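PDB 2ZXR: single-stranded-DNA-specific exonuclease RecJ from Thermus thermophilus, which degrades single-stranded DNA in the 5' to 3' direction as a divalent-metal-dependent exonuclease, preferring magnesium and showing no detectable activity on single-stranded RNA. Local coordinates for residues L194-A197 with L198-L202; R305-A308 with R309-T312; D526-K529 with P530-L533. One frame throughout, in Å; residues are numbered along the deposited sequence.

Contact 1: residues L194-A197 with L198-L202; sequences LLWA and LHERL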
loop_
_atom_site.group_PDB
_atom_site.type_symbol
_atom_site.label_atom_id
_atom_site.label_comp_id
_atom_site.label_asym_id
_atom_site.label_seq_id
_atom_site.Cartn_x
_atom_site.Cartn_y
_atom_site.Cartn_z
ATOM N N LEU A 194 -10.641 16.070 -19.262
ATOM C CA LEU A 194 -11.625 16.889 -19.956
ATOM C C LEU A 194 -11.004 18.201 -20.414
ATOM O O LEU A 194 -11.205 18.614 -21.564
ATOM C CB LEU A 194 -12.821 17.183 -19.043
ATOM C CG LEU A 194 -13.977 18.004 -19.643
ATOM C CD1 LEU A 194 -14.535 17.278 -20.875
ATOM C CD2 LEU A 194 -15.102 18.200 -18.592
ATOM N N LEU A 195 -10.271 18.882 -19.531
ATOM C CA LEU A 195 -9.635 20.131 -19.940
ATOM C C LEU A 195 -8.666 19.822 -21.104
ATOM O O LEU A 195 -8.546 20.591 -22.061
ATOM C CB LEU A 195 -8.854 20.761 -18.771
ATOM C CG LEU A 195 -8.063 22.041 -19.105
ATOM C CD1 LEU A 195 -9.014 23.116 -19.596
ATOM C CD2 LEU A 195 -7.286 22.510 -17.883
ATOM N N TRP A 196 -7.986 18.679 -21.013
ATOM C CA TRP A 196 -7.014 18.260 -22.028
ATOM C C TRP A 196 -7.713 17.984 -23.379
ATOM O O TRP A 196 -7.222 18.380 -24.449
ATOM C CB TRP A 196 -6.286 17.008 -21.533
ATOM C CG TRP A 196 -5.075 16.575 -22.325
ATOM C CD1 TRP A 196 -4.777 16.879 -23.623
ATOM C CD2 TRP A 196 -4.031 15.708 -21.869
ATOM N NE1 TRP A 196 -3.612 16.249 -24.000
ATOM C CE2 TRP A 196 -3.137 15.526 -22.940
ATOM C CE3 TRP A 196 -3.770 15.062 -20.653
ATOM C CZ2 TRP A 196 -1.993 14.724 -22.841
ATOM C CZ3 TRP A 196 -2.623 14.259 -20.553
ATOM C CH2 TRP A 196 -1.753 14.102 -21.647
ATOM N N ALA A 197 -8.849 17.296 -23.320
ATOM C CA ALA A 197 -9.625 17.002 -24.519
ATOM C C ALA A 197 -10.017 18.322 -25.195
ATOM O O ALA A 197 -9.952 18.440 -26.413
ATOM C CB ALA A 197 -10.872 16.193 -24.151
ATOM N N LEU A 198 -10.418 19.313 -24.404
ATOM C CA LEU A 198 -10.786 20.618 -24.947
ATOM C C LEU A 198 -9.568 21.302 -25.609
ATOM O O LEU A 198 -9.691 21.916 -26.669
ATOM C CB LEU A 198 -11.350 21.521 -23.839
ATOM C CG LEU A 198 -11.671 22.971 -24.250
ATOM C CD1 LEU A 198 -12.749 22.988 -25.343
ATOM C CD2 LEU A 198 -12.130 23.768 -23.040
ATOM N N HIS A 199 -8.406 21.224 -24.962
ATOM C CA HIS A 199 -7.180 21.809 -25.515
ATOM C C HIS A 199 -6.860 21.176 -26.860
ATOM O O HIS A 199 -6.446 21.848 -27.806
ATOM C CB HIS A 199 -6.001 21.595 -24.562
ATOM C CG HIS A 199 -5.932 22.621 -23.481
ATOM N ND1 HIS A 199 -4.749 23.201 -23.081
ATOM C CD2 HIS A 199 -6.914 23.251 -22.792
ATOM C CE1 HIS A 199 -5.004 24.154 -22.203
ATOM N NE2 HIS A 199 -6.312 24.204 -22.012
ATOM N N GLU A 200 -7.036 19.867 -26.936
ATOM C CA GLU A 200 -6.790 19.164 -28.177
ATOM C C GLU A 200 -7.705 19.723 -29.268
ATOM O O GLU A 200 -7.239 20.007 -30.371
ATOM C CB GLU A 200 -7.039 17.674 -27.989
ATOM C CG GLU A 200 -6.006 17.040 -27.088
ATOM C CD GLU A 200 -4.843 16.481 -27.869
ATOM O OE1 GLU A 200 -3.707 16.397 -27.315
ATOM O OE2 GLU A 200 -5.077 16.113 -29.045
ATOM N N ARG A 201 -8.997 19.866 -28.968
ATOM C CA ARG A 201 -9.946 20.411 -29.943
ATOM C C ARG A 201 -9.558 21.813 -30.378
ATOM O O ARG A 201 -9.722 22.162 -31.545
ATOM C CB ARG A 201 -11.374 20.499 -29.377
ATOM C CG ARG A 201 -12.181 19.199 -29.392
ATOM C CD ARG A 201 -13.648 19.465 -29.044
ATOM N NE ARG A 201 -14.374 20.143 -30.128
ATOM C CZ ARG A 201 -14.873 19.523 -31.198
ATOM N NH1 ARG A 201 -14.731 18.208 -31.338
ATOM N NH2 ARG A 201 -15.525 20.216 -32.133
ATOM N N LEU A 202 -9.057 22.611 -29.438
ATOM C CA LEU A 202 -8.685 23.982 -29.712
ATOM C C LEU A 202 -7.300 24.117 -30.302
ATOM O O LEU A 202 -6.849 25.228 -30.538
ATOM C CB LEU A 202 -8.762 24.815 -28.428
ATOM C CG LEU A 202 -10.162 24.971 -27.807
ATOM C CD1 LEU A 202 -10.094 25.749 -26.486
ATOM C CD2 LEU A 202 -11.048 25.706 -28.807
#

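Contact 2: residues R305-A308 with R309-T312; sequences RLNA and RRQT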
loop_
_atom_site.group_PDB
_atom_site.type_symbol
_atom_site.label_atom_id
_atom_site.label_comp_id
_atom_site.label_asym_id
_atom_site.label_seq_id
_atom_site.Cartn_x
_atom_site.Cartn_y
_atom_site.Cartn_z
ATOM N N ARG A 305 -5.800 26.162 10.812
ATOM C CA ARG A 305 -6.683 26.265 11.948
ATOM C C ARG A 305 -7.824 25.261 11.858
ATOM O O ARG A 305 -8.185 24.629 12.845
ATOM C CB ARG A 305 -7.259 27.674 12.057
ATOM C CG ARG A 305 -7.871 27.916 13.426
ATOM C CD ARG A 305 -8.974 28.952 13.386
ATOM N NE ARG A 305 -10.097 28.490 12.582
ATOM C CZ ARG A 305 -10.637 29.200 11.605
ATOM N NH1 ARG A 305 -10.142 30.399 11.336
ATOM N NH2 ARG A 305 -11.658 28.714 10.904
ATOM N N LEU A 306 -8.400 25.112 10.672
ATOM C CA LEU A 306 -9.493 24.163 10.513
ATOM C C LEU A 306 -9.008 22.724 10.768
ATOM O O LEU A 306 -9.706 21.923 11.401
ATOM C CB LEU A 306 -10.097 24.281 9.107
ATOM C CG LEU A 306 -10.941 25.543 8.900
ATOM C CD1 LEU A 306 -10.987 25.882 7.421
ATOM C CD2 LEU A 306 -12.372 25.334 9.492
ATOM N N ASN A 307 -7.821 22.404 10.265
ATOM C CA ASN A 307 -7.259 21.067 10.459
ATOM C C ASN A 307 -6.969 20.794 11.948
ATOM O O ASN A 307 -7.140 19.672 12.417
ATOM C CB ASN A 307 -5.974 20.918 9.646
ATOM C CG ASN A 307 -5.471 19.488 9.619
ATOM O OD1 ASN A 307 -6.145 18.583 9.114
ATOM N ND2 ASN A 307 -4.282 19.278 10.159
ATOM N N ALA A 308 -6.544 21.824 12.677
ATOM C CA ALA A 308 -6.271 21.684 14.111
ATOM C C ALA A 308 -7.589 21.446 14.847
ATOM O O ALA A 308 -7.643 20.709 15.838
ATOM C CB ALA A 308 -5.578 22.952 14.665
ATOM N N ARG A 309 -8.656 22.072 14.358
ATOM C CA ARG A 309 -9.976 21.898 14.957
ATOM C C ARG A 309 -10.446 20.460 14.680
ATOM O O ARG A 309 -10.872 19.755 15.584
ATOM C CB ARG A 309 -10.950 22.924 14.372
ATOM C CG ARG A 309 -12.412 22.816 14.840
ATOM C CD ARG A 309 -12.557 22.899 16.373
ATOM N NE ARG A 309 -13.966 22.954 16.772
ATOM C CZ ARG A 309 -14.412 22.769 18.013
ATOM N NH1 ARG A 309 -13.562 22.509 19.001
ATOM N NH2 ARG A 309 -15.715 22.835 18.270
ATOM N N ARG A 310 -10.344 20.025 13.431
ATOM C CA ARG A 310 -10.733 18.673 13.056
ATOM C C ARG A 310 -9.966 17.678 13.942
ATOM O O ARG A 310 -10.546 16.722 14.467
ATOM C CB ARG A 310 -10.419 18.429 11.569
ATOM C CG ARG A 310 -10.848 17.055 10.997
ATOM C CD ARG A 310 -9.729 16.001 11.150
ATOM N NE ARG A 310 -8.472 16.386 10.485
ATOM C CZ ARG A 310 -7.369 15.637 10.472
ATOM N NH1 ARG A 310 -7.355 14.456 11.079
ATOM N NH2 ARG A 310 -6.262 16.066 9.878
ATOM N N GLN A 311 -8.666 17.926 14.122
ATOM C CA GLN A 311 -7.835 17.039 14.922
ATOM C C GLN A 311 -8.293 16.971 16.360
ATOM O O GLN A 311 -8.340 15.894 16.936
ATOM C CB GLN A 311 -6.375 17.488 14.877
ATOM C CG GLN A 311 -5.676 17.048 13.606
ATOM C CD GLN A 311 -4.379 17.802 13.349
ATOM O OE1 GLN A 311 -3.494 17.308 12.651
ATOM N NE2 GLN A 311 -4.270 19.007 13.902
ATOM N N THR A 312 -8.631 18.127 16.922
ATOM C CA THR A 312 -9.082 18.222 18.295
ATOM C C THR A 312 -10.375 17.461 18.501
ATOM O O THR A 312 -10.468 16.646 19.409
ATOM C CB THR A 312 -9.282 19.688 18.709
ATOM O OG1 THR A 312 -8.059 20.404 18.483
ATOM C CG2 THR A 312 -9.662 19.777 20.200
#

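Contact 3: residues D526-K529 with P530-L533; sequences DLRK and PEAL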
loop_
_atom_site.group_PDB
_atom_site.type_symbol
_atom_site.label_atom_id
_atom_site.label_comp_id
_atom_site.label_asym_id
_atom_site.label_seq_id
_atom_site.Cartn_x
_atom_site.Cartn_y
_atom_site.Cartn_z
ATOM N N ASP A 526 5.861 -4.337 11.905
ATOM C CA ASP A 526 5.299 -5.352 12.793
ATOM C C ASP A 526 6.470 -6.149 13.335
ATOM O O ASP A 526 7.518 -6.251 12.689
ATOM C CB ASP A 526 4.280 -6.282 12.118
ATOM C CG ASP A 526 3.354 -6.984 13.145
ATOM O OD1 ASP A 526 3.478 -6.706 14.366
ATOM O OD2 ASP A 526 2.496 -7.811 12.748
ATOM N N LEU A 527 6.285 -6.691 14.531
ATOM C CA LEU A 527 7.323 -7.448 15.218
ATOM C C LEU A 527 6.649 -8.515 16.089
ATOM O O LEU A 527 5.622 -8.235 16.734
ATOM C CB LEU A 527 8.140 -6.465 16.062
ATOM C CG LEU A 527 9.193 -6.893 17.076
ATOM C CD1 LEU A 527 9.853 -5.629 17.606
ATOM C CD2 LEU A 527 8.556 -7.667 18.232
ATOM N N ARG A 528 7.226 -9.722 16.121
ATOM C CA ARG A 528 6.627 -10.809 16.891
ATOM C C ARG A 528 7.546 -12.000 17.191
ATOM O O ARG A 528 8.640 -12.132 16.642
ATOM C CB ARG A 528 5.415 -11.346 16.132
ATOM C CG ARG A 528 5.818 -12.109 14.873
ATOM C CD ARG A 528 4.638 -12.703 14.112
ATOM N NE ARG A 528 5.092 -13.579 13.029
ATOM C CZ ARG A 528 4.282 -14.267 12.228
ATOM N NH1 ARG A 528 2.968 -14.184 12.381
ATOM N NH2 ARG A 528 4.782 -15.037 11.272
ATOM N N LYS A 529 7.078 -12.869 18.077
ATOM C CA LYS A 529 7.803 -14.088 18.391
ATOM C C LYS A 529 7.487 -14.883 17.130
ATOM O O LYS A 529 6.365 -14.834 16.641
ATOM C CB LYS A 529 7.198 -14.764 19.623
ATOM C CG LYS A 529 7.591 -16.225 19.810
ATOM C CD LYS A 529 6.956 -16.806 21.078
ATOM C CE LYS A 529 7.340 -18.263 21.288
ATOM N NZ LYS A 529 6.995 -19.088 20.097
ATOM N N PRO A 530 8.467 -15.611 16.580
ATOM C CA PRO A 530 8.229 -16.390 15.356
ATOM C C PRO A 530 6.936 -17.197 15.391
ATOM O O PRO A 530 6.574 -17.751 16.416
ATOM C CB PRO A 530 9.473 -17.272 15.270
ATOM C CG PRO A 530 10.531 -16.402 15.912
ATOM C CD PRO A 530 9.812 -15.868 17.119
ATOM N N GLU A 531 6.232 -17.259 14.268
ATOM C CA GLU A 531 4.979 -18.001 14.209
ATOM C C GLU A 531 4.716 -18.550 12.818
ATOM O O GLU A 531 5.594 -18.549 11.949
ATOM C CB GLU A 531 3.808 -17.094 14.606
ATOM C CG GLU A 531 3.924 -16.524 16.016
ATOM C CD GLU A 531 2.885 -15.448 16.327
ATOM O OE1 GLU A 531 2.995 -14.811 17.406
ATOM O OE2 GLU A 531 1.966 -15.241 15.499
ATOM N N ALA A 532 3.489 -19.013 12.617
ATOM C CA ALA A 532 3.081 -19.547 11.331
ATOM C C ALA A 532 3.530 -18.508 10.320
ATOM O O ALA A 532 3.428 -17.303 10.577
ATOM C CB ALA A 532 1.554 -19.714 11.285
ATOM N N LEU A 533 4.039 -18.973 9.184
ATOM C CA LEU A 533 4.513 -18.080 8.139
ATOM C C LEU A 533 4.004 -18.648 6.828
ATOM O O LEU A 533 4.404 -19.730 6.438
ATOM C CB LEU A 533 6.038 -18.064 8.155
ATOM C CG LEU A 533 6.774 -16.814 7.673
ATOM C CD1 LEU A 533 8.286 -17.097 7.633
ATOM C CD2 LEU A 533 6.253 -16.413 6.304
#

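Contact 1: residues L194-A197 with L198-L202
Leu198 begins the second half of this helical run by giving its N-H to the carbonyl of Leu194, with N to O at 3.0 Å. Its isobutyl group lies against Leu96 of helix 83-98 and Leu99, while Leu194 and Leu195 meet the same helix through Leu92 and Ile91. At His199 the backbone bond goes to Leu195, and the side chains meet as well: CD1 of Leu195 comes within 3.8 Å of NE2 of His199. The imidazole is turned back along the helix because its CG stands beside the backbone N (chi1 -83°), which also brings CD2 to 3.2 Å from the carbonyl O of Leu195. Its other nitrogen, ND1, is hydrogen-bonded to the carbonyl O of Pro205. All this belongs to the last turns of helix 187-201 in the DHH domain, a helix whose buried side packs on helices 60-70 and 83-98. Glu200 runs alongside Trp196 in the same direction, with CG 3.7 Å from CD1 of the indole. The chain of Glu200 bends at chi2 (-92°), carrying OE1 to the indole edge, where NE1 of Trp196 gives it a weak, bent hydrogen bond of 3.3 Å; carboxylate and ring planes differ by 42°. Arg201 closes the series with its N 3.1 Å from O of Ala197, and its guanidinium leads away to a salt bridge with Glu66 of helix 60-70.

Contact 2: residues R305-A308 with R309-T312
Asn307 and Arg310 reach out from the helix side by side, and NH2 of Arg310 gives OD1 of Asn307 a short hydrogen bond of 2.6 Å that is nearly straight at 164°. The oxygen sits at the guanidinium edge, in its plane, although the amide itself is turned 57° from that plane. A bend at chi2 (-90°), followed by another at chi3, folds the Arg310 chain back to this position. CG of Gln311 lies 3.8 Å above the centre of the guanidinium, covering one face. On another side of the helix, the carbonyl O of Ala308 takes two bonds from Thr312, its backbone N at 3.0 Å and its OG1 at 2.7 Å, arriving from opposite faces of the carbonyl plane. Behind these groups run the i to i+4 backbone bonds of the long helix 293-321, including Arg310 N to Leu306 O at 2.9 Å. Helix 261-277 packs beside it, with Arg271 and Ala274 touching Asn307 and Pro270 touching Arg310. NH1 of Arg310 forms a salt bridge with Glu314, one turn further on. Gripped by the amide oxygen of Asn307 at NH2 and the carboxylate of Glu314 at NH1, the guanidinium is probably restricted in rotation, and its charge probably partly balanced within the helix.

Contact 3: residues D526-K529 with P530-L533
Arg528 reaches across the bend at the end of its strand to Glu531 and Ala532. From CB the chain starts out wedged between its own N and carbonyl carbon (chi1 70°), then runs extended to NE. CD is the first atom to meet the second segment, 3.9 Å from OE2 of Glu531. NE is taken by a salt bridge with Glu504 of the adjoining strand 503-514. Farther out, CB of Glu531 sits over the centre of the guanidinium, 3.7 Å above its plane, as the two side chains cross. NH1 pairs with OE2 of Glu531 by charge at 3.4 Å; the carboxylate oxygen is far off the guanidinium plane, so this is an ion pair without a hydrogen bond. NH2, at the tip, gives the carbonyl O of Ala532 a hydrogen bond of 2.7 Å, with an N-H...O angle of 138°. That acceptor is tilted 28° from the guanidinium plane. The arginine thus spans the turn by which the chain leaves strand 517-528, in the OB-domain region, and enters the loop toward strand 541-543. At the bend Lys529 crosses Pro530 at about a right angle, its CG 3.5 Å from CD of the proline. Trp7 of strand 5-9 adds a cation-pi contact with Arg528. With carboxylates of Glu504 and Glu531 nearby, the guanidinium charge is probably well compensated, while the short but bent bond to Ala532 ties a loop carbonyl back to the strand end.

From the N terminus the three contacts come in series, none nested in or crossing another, and each joins neighbouring residues without closing a long loop. Contact 1 lies on helix 187-201 of the DHH domain and ties the end of that helix to helices 60-70 and 83-98. Contact 2 follows on the long helix 293-321, against helix 261-277; the centres of these two contacts are about 39 Å apart. Contact 3 comes last, where strand 517-528 leaves its mixed sheet, and links the exit loop to strands 5-9 and 503-514. It and contact 1 lie on opposite sides of the chain's centre, about 54 Å apart between centres.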